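Local coordinates for protein putative acyl-CoA thioester hydrolase YbhC (Escherichia coli K-12, PDB 3GRH) that is a putative thioesterase of the outer membrane, related to pectinesterases in sequence but without pectin binding or pectinesterase activity, at residues S283-V288 with A310-S315; V289-E294 with L322-R327; Q351-D356 with R403-N408. All coordinates share one frame; numbering follows the deposited sequence.

Interaction 1 of 3, residues S283-V288 with A310-S315; sequences SGRGAV and APATLS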
ATOM      1  N   SER A 283       0.953   1.622  -4.718  1.00  7.78           N
ATOM      2  CA  SER A 283       0.462   2.737  -5.484  1.00  9.40           C
ATOM      3  C   SER A 283      -0.546   3.547  -4.735  1.00  8.65           C
ATOM      4  O   SER A 283      -1.247   3.019  -3.859  1.00  9.70           O
ATOM      5  CB  SER A 283      -0.296   2.141  -6.708  1.00 12.16           C
ATOM      6  OG  SER A 283       0.508   1.383  -7.610  1.00 19.46           O
ATOM      7  N   GLY A 284      -0.649   4.824  -5.064  1.00  8.59           N
ATOM      8  CA  GLY A 284      -1.788   5.592  -4.696  1.00  9.23           C
ATOM      9  C   GLY A 284      -1.582   6.817  -3.920  1.00  9.10           C
ATOM     10  O   GLY A 284      -0.457   7.365  -3.820  1.00  9.25           O
ATOM     11  N   ARG A 285      -2.687   7.282  -3.333  1.00 10.20           N
ATOM     12  CA  ARG A 285      -2.729   8.599  -2.669  1.00  9.54           C
ATOM     13  C   ARG A 285      -3.056   8.393  -1.205  1.00 11.61           C
ATOM     14  O   ARG A 285      -4.081   7.860  -0.890  1.00 14.03           O
ATOM     15  CB  ARG A 285      -3.829   9.439  -3.305  1.00 10.63           C
ATOM     16  CG  ARG A 285      -3.884  10.894  -2.845  1.00 11.91           C
ATOM     17  CD  ARG A 285      -4.680  11.765  -3.767  1.00 12.15           C
ATOM     18  NE  ARG A 285      -4.032  11.956  -5.015  1.00 11.02           N
ATOM     19  CZ  ARG A 285      -4.647  12.480  -6.076  1.00 14.46           C
ATOM     20  NH1 ARG A 285      -5.922  12.886  -6.029  1.00 15.20           N
ATOM     21  NH2 ARG A 285      -3.964  12.635  -7.164  1.00 16.63           N
ATOM     22  N   GLY A 286      -2.209   8.892  -0.328  1.00 12.72           N
ATOM     23  CA  GLY A 286      -2.383   8.699   1.105  1.00 10.95           C
ATOM     24  C   GLY A 286      -0.993   8.759   1.698  1.00  9.62           C
ATOM     25  O   GLY A 286       0.010   8.614   0.994  1.00 11.25           O
ATOM     26  N   ALA A 287      -0.932   8.976   3.007  1.00  8.92           N
ATOM     27  CA  ALA A 287       0.276   8.990   3.727  1.00  7.94           C
ATOM     28  C   ALA A 287       0.462   7.592   4.318  1.00  8.77           C
ATOM     29  O   ALA A 287      -0.387   7.150   5.160  1.00 11.30           O
ATOM     30  CB  ALA A 287       0.162   9.950   4.819  1.00  8.55           C
ATOM     31  N   VAL A 288       1.501   6.898   3.902  1.00  7.25           N
ATOM     32  CA  VAL A 288       1.702   5.502   4.330  1.00  6.85           C
ATOM     33  C   VAL A 288       3.099   5.385   4.842  1.00  6.99           C
ATOM     34  O   VAL A 288       4.034   5.787   4.150  1.00  8.10           O
ATOM     35  CB  VAL A 288       1.512   4.479   3.202  1.00  8.30           C
ATOM     36  CG1 VAL A 288       1.496   3.051   3.826  1.00  9.16           C
ATOM     37  CG2 VAL A 288       0.211   4.796   2.444  1.00 11.01           C
ATOM     38  N   ALA A 310       4.659   3.697  -6.556  1.00  8.50           N
ATOM     39  CA  ALA A 310       4.010   4.597  -7.519  1.00  8.50           C
ATOM     40  C   ALA A 310       3.037   5.511  -6.823  1.00  8.42           C
ATOM     41  O   ALA A 310       1.800   5.319  -6.876  1.00  8.52           O
ATOM     42  CB  ALA A 310       3.269   3.750  -8.559  1.00 10.99           C
ATOM     43  N   PRO A 311       3.576   6.455  -6.082  1.00  9.58           N
ATOM     44  CA  PRO A 311       2.774   7.402  -5.364  1.00  8.93           C
ATOM     45  C   PRO A 311       2.061   8.402  -6.327  1.00  7.87           C
ATOM     46  O   PRO A 311       2.647   8.869  -7.353  1.00 10.10           O
ATOM     47  CB  PRO A 311       3.794   8.104  -4.486  1.00  8.88           C
ATOM     48  CG  PRO A 311       5.044   7.922  -5.100  1.00 12.23           C
ATOM     49  CD  PRO A 311       5.008   6.701  -5.920  1.00 11.02           C
ATOM     50  N   ALA A 312       0.860   8.757  -5.920  1.00  8.30           N
ATOM     51  CA  ALA A 312      -0.021   9.683  -6.594  1.00  7.81           C
ATOM     52  C   ALA A 312      -0.293  10.925  -5.719  1.00  8.31           C
ATOM     53  O   ALA A 312      -1.366  11.548  -5.769  1.00 10.84           O
ATOM     54  CB  ALA A 312      -1.350   9.015  -6.987  1.00  8.82           C
ATOM     55  N   THR A 313       0.634  11.258  -4.859  1.00  7.98           N
ATOM     56  CA  THR A 313       0.512  12.289  -3.893  1.00  6.74           C
ATOM     57  C   THR A 313       0.199  13.649  -4.588  1.00  7.21           C
ATOM     58  O   THR A 313       0.868  14.065  -5.563  1.00  7.18           O
ATOM     59  CB  THR A 313       1.820  12.436  -3.185  1.00  8.13           C
ATOM     60  OG1 THR A 313       2.392  11.138  -2.938  1.00  8.94           O
ATOM     61  CG2 THR A 313       1.667  13.258  -1.827  1.00  9.23           C
ATOM     62  N   LEU A 314      -0.730  14.405  -4.013  1.00  7.79           N
ATOM     63  CA  LEU A 314      -1.108  15.673  -4.551  1.00  9.06           C
ATOM     64  C   LEU A 314       0.068  16.634  -4.377  1.00  9.44           C
ATOM     65  O   LEU A 314       0.786  16.577  -3.406  1.00  8.04           O
ATOM     66  CB  LEU A 314      -2.317  16.241  -3.797  1.00 11.17           C
ATOM     67  CG  LEU A 314      -3.571  15.484  -4.132  1.00 12.02           C
ATOM     68  CD1 LEU A 314      -4.655  15.802  -3.091  1.00 16.44           C
ATOM     69  CD2 LEU A 314      -4.001  15.807  -5.532  1.00 14.43           C
ATOM     70  N   SER A 315       0.239  17.546  -5.331  1.00  8.78           N
ATOM     71  CA  SER A 315       1.461  18.378  -5.312  1.00 10.04           C
ATOM     72  C   SER A 315       1.493  19.376  -4.175  1.00 10.43           C
ATOM     73  O   SER A 315       2.591  19.802  -3.770  1.00 12.13           O
ATOM     74  CB  SER A 315       1.622  19.180  -6.602  1.00 11.87           C
ATOM     75  OG  SER A 315       1.812  18.371  -7.744  1.00 18.57           O
TER
HETATM   76  O   HOH W   1       0.701   9.447  -1.705  1.00 16.60           O

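Interaction 2 of 3, residues V289-E294 with L322-R327; sequences VFDNTE and LAVNSR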
ATOM      1  N   VAL A 289       3.288   4.801   6.022  1.00  5.79           N
ATOM      2  CA  VAL A 289       4.584   4.487   6.592  1.00  5.24           C
ATOM      3  C   VAL A 289       4.760   2.990   6.597  1.00  6.23           C
ATOM      4  O   VAL A 289       3.874   2.316   7.099  1.00  7.32           O
ATOM      5  CB  VAL A 289       4.735   5.069   7.978  1.00  4.97           C
ATOM      6  CG1 VAL A 289       6.035   4.530   8.630  1.00  8.26           C
ATOM      7  CG2 VAL A 289       4.721   6.617   8.024  1.00  6.30           C
ATOM      8  N   PHE A 290       5.838   2.496   6.007  1.00  6.90           N
ATOM      9  CA  PHE A 290       6.193   1.068   5.970  1.00  7.39           C
ATOM     10  C   PHE A 290       7.378   0.928   6.856  1.00 10.50           C
ATOM     11  O   PHE A 290       8.407   1.514   6.571  1.00 12.21           O
ATOM     12  CB  PHE A 290       6.607   0.685   4.553  1.00  9.60           C
ATOM     13  CG  PHE A 290       5.524   0.806   3.552  1.00  8.67           C
ATOM     14  CD1 PHE A 290       4.674  -0.272   3.367  1.00 10.73           C
ATOM     15  CD2 PHE A 290       5.367   1.935   2.773  1.00 10.05           C
ATOM     16  CE1 PHE A 290       3.678  -0.230   2.445  1.00  9.11           C
ATOM     17  CE2 PHE A 290       4.330   1.963   1.844  1.00 10.52           C
ATOM     18  CZ  PHE A 290       3.477   0.872   1.727  1.00 10.83           C
ATOM     19  N   ASP A 291       7.284   0.149   7.918  1.00 10.18           N
ATOM     20  CA  ASP A 291       8.404  -0.077   8.846  1.00 10.87           C
ATOM     21  C   ASP A 291       8.694  -1.582   8.885  1.00  9.42           C
ATOM     22  O   ASP A 291       7.766  -2.403   9.030  1.00  9.81           O
ATOM     23  CB  ASP A 291       8.126   0.500  10.191  1.00 12.72           C
ATOM     24  CG  ASP A 291       9.376   0.594  11.093  1.00 21.44           C
ATOM     25  OD1 ASP A 291       9.226   1.144  12.211  1.00 35.65           O
ATOM     26  OD2 ASP A 291      10.501   0.157  10.734  1.00 34.08           O
ATOM     27  N   ASN A 292       9.962  -1.973   8.756  1.00  9.19           N
ATOM     28  CA  ASN A 292      10.316  -3.358   8.748  1.00 10.09           C
ATOM     29  C   ASN A 292       9.484  -4.246   7.854  1.00 10.68           C
ATOM     30  O   ASN A 292       9.052  -5.346   8.247  1.00 11.55           O
ATOM     31  CB  ASN A 292      10.306  -3.835  10.156  1.00 11.38           C
ATOM     32  CG  ASN A 292      11.398  -3.160  10.954  1.00 19.21           C
ATOM     33  OD1 ASN A 292      12.578  -3.468  10.748  1.00 26.69           O
ATOM     34  ND2 ASN A 292      11.043  -2.236  11.851  1.00 23.94           N
ATOM     35  N   THR A 293       9.292  -3.749   6.651  1.00  8.50           N
ATOM     36  CA  THR A 293       8.554  -4.439   5.624  1.00  9.40           C
ATOM     37  C   THR A 293       9.528  -4.904   4.580  1.00  9.62           C
ATOM     38  O   THR A 293      10.492  -4.228   4.233  1.00 10.99           O
ATOM     39  CB  THR A 293       7.415  -3.553   5.109  1.00 11.27           C
ATOM     40  OG1 THR A 293       6.475  -3.449   6.185  1.00 13.65           O
ATOM     41  CG2 THR A 293       6.737  -4.175   3.899  1.00 11.41           C
ATOM     42  N   GLU A 294       9.293  -6.087   4.039  1.00  8.57           N
ATOM     43  CA  GLU A 294      10.058  -6.588   2.905  1.00 10.21           C
ATOM     44  C   GLU A 294       9.277  -6.425   1.645  1.00 11.01           C
ATOM     45  O   GLU A 294       8.085  -6.764   1.548  1.00 10.35           O
ATOM     46  CB  GLU A 294      10.369  -8.073   3.088  1.00 11.08           C
ATOM     47  CG  GLU A 294      11.161  -8.649   1.924  1.00 13.56           C
ATOM     48  CD  GLU A 294      11.623 -10.098   2.070  1.00 17.73           C
ATOM     49  OE1 GLU A 294      11.483 -10.760   3.133  1.00 23.38           O
ATOM     50  OE2 GLU A 294      12.134 -10.605   1.052  1.00 25.91           O
ATOM     51  N   LEU A 322       6.582   6.548   3.106  1.00  6.83           N
ATOM     52  CA  LEU A 322       7.874   6.498   3.787  1.00  6.09           C
ATOM     53  C   LEU A 322       8.179   5.047   3.995  1.00  6.41           C
ATOM     54  O   LEU A 322       7.320   4.358   4.522  1.00  7.70           O
ATOM     55  CB  LEU A 322       7.803   7.120   5.180  1.00  6.92           C
ATOM     56  CG  LEU A 322       9.011   7.028   6.041  1.00  6.21           C
ATOM     57  CD1 LEU A 322      10.150   7.787   5.316  1.00  7.71           C
ATOM     58  CD2 LEU A 322       8.684   7.662   7.428  1.00  7.08           C
ATOM     59  N   ALA A 323       9.334   4.564   3.529  1.00  5.76           N
ATOM     60  CA  ALA A 323       9.780   3.201   3.834  1.00  7.76           C
ATOM     61  C   ALA A 323      10.988   3.372   4.724  1.00  7.22           C
ATOM     62  O   ALA A 323      11.958   4.041   4.340  1.00  8.78           O
ATOM     63  CB  ALA A 323      10.151   2.521   2.545  1.00  9.29           C
ATOM     64  N   VAL A 324      10.912   2.818   5.922  1.00  8.27           N
ATOM     65  CA  VAL A 324      11.969   2.927   6.964  1.00  8.65           C
ATOM     66  C   VAL A 324      12.342   1.574   7.457  1.00  7.52           C
ATOM     67  O   VAL A 324      11.493   0.724   7.676  1.00  8.41           O
ATOM     68  CB  VAL A 324      11.516   3.948   8.073  1.00 10.28           C
ATOM     69  CG1 VAL A 324      10.251   3.529   8.694  1.00 15.91           C
ATOM     70  CG2 VAL A 324      12.592   4.120   9.097  1.00 11.93           C
ATOM     71  N   ASN A 325      13.613   1.269   7.556  1.00  8.97           N
ATOM     72  CA  ASN A 325      14.107   0.076   8.169  1.00  9.45           C
ATOM     73  C   ASN A 325      13.499  -1.171   7.442  1.00  8.22           C
ATOM     74  O   ASN A 325      13.118  -2.195   8.076  1.00 11.44           O
ATOM     75  CB  ASN A 325      13.730   0.058   9.653  1.00  9.42           C
ATOM     76  CG  ASN A 325      14.329   1.210  10.467  1.00 16.55           C
ATOM     77  OD1 ASN A 325      13.790   1.608  11.488  1.00 23.34           O
ATOM     78  ND2 ASN A 325      15.420   1.707  10.027  1.00 19.52           N
ATOM     79  N   SER A 326      13.430  -1.060   6.126  1.00  8.16           N
ATOM     80  CA  SER A 326      12.769  -2.040   5.276  1.00  9.02           C
ATOM     81  C   SER A 326      13.859  -2.704   4.364  1.00  8.94           C
ATOM     82  O   SER A 326      15.037  -2.431   4.497  1.00 10.72           O
ATOM     83  CB  SER A 326      11.636  -1.359   4.552  1.00 10.04           C
ATOM     84  OG  SER A 326      10.546  -1.135   5.478  1.00 10.06           O
ATOM     85  N   ARG A 327      13.433  -3.734   3.633  1.00  9.28           N
ATOM     86  CA  ARG A 327      14.297  -4.623   2.846  1.00 11.14           C
ATOM     87  C   ARG A 327      13.686  -4.692   1.456  1.00 11.02           C
ATOM     88  O   ARG A 327      12.508  -4.846   1.303  1.00 11.93           O
ATOM     89  CB  ARG A 327      14.422  -6.008   3.473  1.00 13.69           C
ATOM     90  CG  ARG A 327      15.131  -5.965   4.733  1.00 19.40           C
ATOM     91  CD  ARG A 327      15.203  -7.382   5.305  1.00 21.57           C
ATOM     92  NE  ARG A 327      13.918  -7.811   5.847  1.00 28.90           N
ATOM     93  CZ  ARG A 327      13.441  -9.059   5.821  1.00 29.73           C
ATOM     94  NH1 ARG A 327      14.117 -10.037   5.253  1.00 33.81           N
ATOM     95  NH2 ARG A 327      12.281  -9.333   6.400  1.00 33.08           N
TER

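Interaction 3 of 3, residues Q351-D356 with R403-N408; sequences QVVIRD and RMWEYN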
ATOM      1  N   GLN A 351       5.254  11.454  -3.910  1.00  7.35           N
ATOM      2  CA  GLN A 351       6.260  11.620  -2.952  1.00  6.03           C
ATOM      3  C   GLN A 351       6.622  10.307  -2.217  1.00  8.65           C
ATOM      4  O   GLN A 351       5.738   9.568  -1.778  1.00  7.06           O
ATOM      5  CB  GLN A 351       5.778  12.612  -1.924  1.00  7.51           C
ATOM      6  CG  GLN A 351       6.914  13.179  -1.091  1.00  8.91           C
ATOM      7  CD  GLN A 351       7.278  12.526   0.176  1.00 10.50           C
ATOM      8  OE1 GLN A 351       6.572  11.679   0.710  1.00 11.75           O
ATOM      9  NE2 GLN A 351       8.424  12.923   0.709  1.00 12.57           N
ATOM     10  N   VAL A 352       7.908  10.024  -2.153  1.00  7.18           N
ATOM     11  CA  VAL A 352       8.399   8.830  -1.443  1.00  8.00           C
ATOM     12  C   VAL A 352       9.749   9.054  -0.934  1.00  7.33           C
ATOM     13  O   VAL A 352      10.587   9.667  -1.598  1.00  7.50           O
ATOM     14  CB  VAL A 352       8.323   7.582  -2.266  1.00 11.68           C
ATOM     15  CG1 VAL A 352       8.982   7.744  -3.514  1.00 14.15           C
ATOM     16  CG2 VAL A 352       8.904   6.364  -1.491  1.00 10.33           C
ATOM     17  N   VAL A 353       9.974   8.622   0.305  1.00  7.41           N
ATOM     18  CA  VAL A 353      11.303   8.571   0.918  1.00  5.99           C
ATOM     19  C   VAL A 353      11.605   7.151   1.325  1.00  7.52           C
ATOM     20  O   VAL A 353      10.806   6.537   2.007  1.00  7.08           O
ATOM     21  CB  VAL A 353      11.381   9.490   2.137  1.00  7.29           C
ATOM     22  CG1 VAL A 353      12.635   9.290   2.927  1.00  7.13           C
ATOM     23  CG2 VAL A 353      11.270  10.949   1.748  1.00  8.54           C
ATOM     24  N   ILE A 354      12.740   6.635   0.927  1.00  6.38           N
ATOM     25  CA  ILE A 354      13.245   5.362   1.386  1.00  6.59           C
ATOM     26  C   ILE A 354      14.456   5.615   2.229  1.00  5.17           C
ATOM     27  O   ILE A 354      15.419   6.219   1.763  1.00  9.40           O
ATOM     28  CB  ILE A 354      13.592   4.434   0.202  1.00  7.63           C
ATOM     29  CG1 ILE A 354      12.394   4.115  -0.642  1.00  8.99           C
ATOM     30  CG2 ILE A 354      14.151   3.070   0.762  1.00  9.55           C
ATOM     31  CD1 ILE A 354      12.783   3.348  -1.946  1.00 10.57           C
ATOM     32  N   ARG A 355      14.363   5.268   3.511  1.00  6.49           N
ATOM     33  CA  ARG A 355      15.424   5.542   4.481  1.00  7.73           C
ATOM     34  C   ARG A 355      15.808   4.375   5.316  1.00  8.63           C
ATOM     35  O   ARG A 355      14.995   3.515   5.611  1.00  7.98           O
ATOM     36  CB  ARG A 355      15.108   6.727   5.384  1.00  7.17           C
ATOM     37  CG  ARG A 355      13.892   6.579   6.189  1.00 10.28           C
ATOM     38  CD  ARG A 355      13.615   7.849   7.030  1.00  9.39           C
ATOM     39  NE  ARG A 355      14.690   8.083   8.009  1.00  9.38           N
ATOM     40  CZ  ARG A 355      14.934   9.247   8.613  1.00 10.56           C
ATOM     41  NH1 ARG A 355      14.156  10.280   8.492  1.00 11.75           N
ATOM     42  NH2 ARG A 355      15.957   9.264   9.490  1.00 12.93           N
ATOM     43  N   ASP A 356      17.064   4.335   5.694  1.00  9.59           N
ATOM     44  CA  ASP A 356      17.527   3.361   6.632  1.00 10.28           C
ATOM     45  C   ASP A 356      17.203   1.880   6.243  1.00  8.78           C
ATOM     46  O   ASP A 356      16.958   1.022   7.113  1.00 11.96           O
ATOM     47  CB  ASP A 356      16.986   3.670   8.039  1.00 11.33           C
ATOM     48  CG  ASP A 356      17.218   5.110   8.461  1.00 19.52           C
ATOM     49  OD1 ASP A 356      18.381   5.573   8.402  1.00 24.73           O
ATOM     50  OD2 ASP A 356      16.209   5.801   8.872  1.00 24.30           O
ATOM     51  N   ARG A 403       9.783  14.087  -6.389  1.00  9.06           N
ATOM     52  CA  ARG A 403       9.848  14.069  -4.936  1.00  7.74           C
ATOM     53  C   ARG A 403      10.057  12.655  -4.434  1.00  7.95           C
ATOM     54  O   ARG A 403       9.462  12.202  -3.472  1.00  9.04           O
ATOM     55  CB  ARG A 403       8.541  14.635  -4.374  1.00  8.74           C
ATOM     56  CG  ARG A 403       8.276  16.035  -4.737  1.00 10.54           C
ATOM     57  CD  ARG A 403       7.263  16.691  -3.828  1.00 11.28           C
ATOM     58  NE  ARG A 403       5.935  16.079  -4.003  1.00  9.68           N
ATOM     59  CZ  ARG A 403       4.878  16.344  -3.278  1.00  8.76           C
ATOM     60  NH1 ARG A 403       5.015  17.156  -2.278  1.00 10.23           N
ATOM     61  NH2 ARG A 403       3.722  15.777  -3.544  1.00  9.77           N
ATOM     62  N   MET A 404      11.030  11.999  -5.044  1.00  9.16           N
ATOM     63  CA  MET A 404      11.460  10.642  -4.700  1.00 10.78           C
ATOM     64  C   MET A 404      12.916  10.691  -4.208  1.00  9.94           C
ATOM     65  O   MET A 404      13.856  11.076  -4.925  1.00 11.66           O
ATOM     66  CB  MET A 404      11.174   9.756  -5.945  1.00 11.27           C
ATOM     67  CG  MET A 404       9.777   9.967  -6.303  1.00 14.63           C
ATOM     68  SD  MET A 404       9.371   9.788  -7.933  1.00 27.31           S
ATOM     69  CE  MET A 404       8.843   8.201  -7.593  1.00 20.32           C
ATOM     70  N   TRP A 405      13.071  10.315  -2.948  1.00  9.82           N
ATOM     71  CA  TRP A 405      14.302  10.531  -2.200  1.00  9.59           C
ATOM     72  C   TRP A 405      14.791   9.342  -1.387  1.00  8.94           C
ATOM     73  O   TRP A 405      13.985   8.486  -1.048  1.00  8.77           O
ATOM     74  CB  TRP A 405      14.102  11.623  -1.158  1.00 10.29           C
ATOM     75  CG  TRP A 405      13.346  12.843  -1.592  1.00 10.11           C
ATOM     76  CD1 TRP A 405      12.063  13.042  -1.408  1.00  8.92           C
ATOM     77  CD2 TRP A 405      13.846  14.011  -2.294  1.00 10.95           C
ATOM     78  NE1 TRP A 405      11.689  14.298  -1.898  1.00 10.86           N
ATOM     79  CE2 TRP A 405      12.757  14.875  -2.497  1.00 10.88           C
ATOM     80  CE3 TRP A 405      15.084  14.389  -2.790  1.00 12.80           C
ATOM     81  CZ2 TRP A 405      12.892  16.114  -3.131  1.00 12.43           C
ATOM     82  CZ3 TRP A 405      15.210  15.615  -3.424  1.00 12.12           C
ATOM     83  CH2 TRP A 405      14.165  16.463  -3.577  1.00 14.07           C
ATOM     84  N   GLU A 406      16.115   9.303  -1.143  1.00  8.77           N
ATOM     85  CA  GLU A 406      16.711   8.288  -0.319  1.00  9.45           C
ATOM     86  C   GLU A 406      17.528   8.927   0.745  1.00  8.03           C
ATOM     87  O   GLU A 406      18.007  10.030   0.589  1.00  9.95           O
ATOM     88  CB  GLU A 406      17.598   7.413  -1.120  1.00 10.05           C
ATOM     89  CG  GLU A 406      16.838   6.483  -2.051  1.00 13.91           C
ATOM     90  CD  GLU A 406      17.763   5.648  -2.777  1.00 19.18           C
ATOM     91  OE1 GLU A 406      18.337   4.608  -2.246  1.00 17.35           O
ATOM     92  OE2 GLU A 406      18.053   6.128  -3.874  1.00 19.92           O
ATOM     93  N   TYR A 407      17.659   8.252   1.856  1.00  9.68           N
ATOM     94  CA  TYR A 407      18.548   8.642   2.961  1.00  8.77           C
ATOM     95  C   TYR A 407      19.102   7.449   3.737  1.00  9.89           C
ATOM     96  O   TYR A 407      18.341   6.584   4.170  1.00 10.13           O
ATOM     97  CB  TYR A 407      17.797   9.532   3.935  1.00 10.90           C
ATOM     98  CG  TYR A 407      18.592   9.979   5.129  1.00 10.66           C
ATOM     99  CD1 TYR A 407      19.626  10.859   4.994  1.00  9.84           C
ATOM    100  CD2 TYR A 407      18.262   9.529   6.413  1.00  9.63           C
ATOM    101  CE1 TYR A 407      20.331  11.294   6.075  1.00 10.82           C
ATOM    102  CE2 TYR A 407      19.003   9.920   7.488  1.00 10.37           C
ATOM    103  CZ  TYR A 407      20.004  10.838   7.307  1.00 11.95           C
ATOM    104  OH  TYR A 407      20.725  11.239   8.411  1.00 15.25           O
ATOM    105  N   ASN A 408      20.437   7.344   3.803  1.00  9.84           N
ATOM    106  CA  ASN A 408      21.059   6.334   4.694  1.00 10.29           C
ATOM    107  C   ASN A 408      20.679   4.866   4.386  1.00 10.50           C
ATOM    108  O   ASN A 408      20.501   4.041   5.281  1.00 12.55           O
ATOM    109  CB  ASN A 408      20.717   6.662   6.141  1.00 11.37           C
ATOM    110  CG  ASN A 408      21.675   6.024   7.096  1.00 15.40           C
ATOM    111  OD1 ASN A 408      22.882   5.966   6.836  1.00 17.41           O
ATOM    112  ND2 ASN A 408      21.162   5.500   8.214  1.00 18.65           N
TER
HETATM  113  O   HOH W   2       9.392  15.806  -0.939  1.00 16.24           O

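Interaction 1 of 3, residues S283-V288 with A310-S315
One face of the Arg285 guanidinium carries the CD2 methyl of Leu314, centred 3.4 Å above the plane, and the two side chains cross at about a right angle. At the edge sits the carbonyl of Ala312, whose O accepts from both NE (2.8 Å) and NH2 (3.1 Å) of Arg285; that oxygen lies within about 4° of the guanidinium plane, so one acceptor is gripped side-on by two N-H groups. Arg285 CG is anti to the backbone N (chi1 -173°) and the chain bends at chi3, which brings NE and NH2 to Ala312 O. NH2 also forms a salt bridge with Asp345. Upstream the backbones run parallel: Gly284 N donates to Ala310 O (3.1 Å), and Ala312 N returns a bond to Gly284 O (2.8 Å). A water joins Gly286 N, Gly284 O and Thr313 OG1, the last also bonded to Gln351. Replacing Arg285 with a leucine would probably leave Ala312 O without both its side-chain donors and Asp345 without its salt-bridge mate. Ser283, bonded through OG to Asp280 O, begins this segment beside the predicted nucleophile. Where strand pairing stops after Pro311, a buried charged group takes over, its guanidinium edge tying the departing chain.

Interaction 2 of 3, residues V289-E294 with L322-R327
Arg327, Leu322 and Phe290 have the most surface buried between these segments. Arg327 lays one face of its guanidinium over Glu294 CB, 4.0 Å above the plane and offset toward the rim. Its NH1 is 3.5 Å from Glu294 OE1, but the oxygen stands well out of the guanidinium plane, so this salt bridge is one of charges without a directed N-H; Glu294 OE2 is engaged by Arg296. Leu322 runs beside Val289, both pointing the same way, with Leu322 CD2 and Val289 CG2 4.1 Å apart. Phe290, on the sheet face it shares with Ala323, turns its ring edge to Leu322 O, which also accepts from Phe290 N at 2.8 Å. Phe290 CG is anti to the carbonyl carbon (chi1 -64°), which keeps Phe290 CD2 3.6 Å from Leu322 O. Val324 N then bonds to Phe290 O at 2.9 Å. Past the strands both chains bend at asparagines in the left-handed helical conformation, Asn292 (phi 47°) and Asn325, and Ser326 OG bridges the bends, accepting from Thr293 N (3.1 Å) and donating to Val324 O. Pairing resumes with Arg327 N to Thr293 O. Two parallel strands in register, each followed by a bend at an asparagine, are characteristic of successive coils of the pectinesterase right-handed parallel beta-helix.

Interaction 3 of 3, residues Q351-D356 with R403-N408
Backbone hydrogen bonds set the register between residues 352-356 and 403-407. Val352 N to Arg403 O, Trp405 N to Val352 O, Ile354 N to Trp405 O, Tyr407 N to Ile354 O and Asp356 N to Tyr407 O all measure 2.9–3.0 Å, and the strands run parallel. Apolar contacts follow on both faces: Val352 CG1, set between the backbone N and carbonyl carbon (chi1 54°), meets Met404 CG at 3.7 Å, while Val353 CG2 approaches Trp405 CD1 at 3.9 Å. This is the last pairing in the row of parallel strands along the beta-helix, with 403-407 outermost within the chain. Flat groups meet on the side of Val353 and Trp405. The guanidinium of Arg355 takes Tyr407 CD2 on one face, 3.7 Å above its plane, though the ring plane is turned 77° from it. Gln351 CB similarly lies over a face of the Arg403 guanidinium, whose NH2 bonds to Asn349 O. Polar side-chain bonds close the far end: Asn408 ND2 gives a nearly straight bond to Asp356 OD1 (2.8 Å, 169°), and Asp356 OD2 receives Arg355 NE in a salt bridge at 2.9 Å. Trp405 NE1 donates to a water 2.9 Å away, which Gln351 NE2 meets only weakly.

The three contacts belong to adjoining coils of the beta-helix. Interactions 1 and 2 share strand 287-291 and meet where Val288 O lies 2.9 Å from Leu322 N; their centres are 16 Å apart. Interaction 2 passes to interaction 3 through neighbouring strands, with Ala323 O 2.8 Å from Arg355 N and centres 11 Å apart. Interaction 1 also reaches interaction 3 directly: Pro311 CB packs 3.6 Å from Gln351 O. Relative to the predicted nucleophile Asp280, the side chain of Ser283 is closest at about 3 Å, that of Met404 about 9 Å and that of Phe290 about 12 Å. Ala310 and Met404 side chains each lie about 5 Å from that of Arg340, a probable substrate-binding residue.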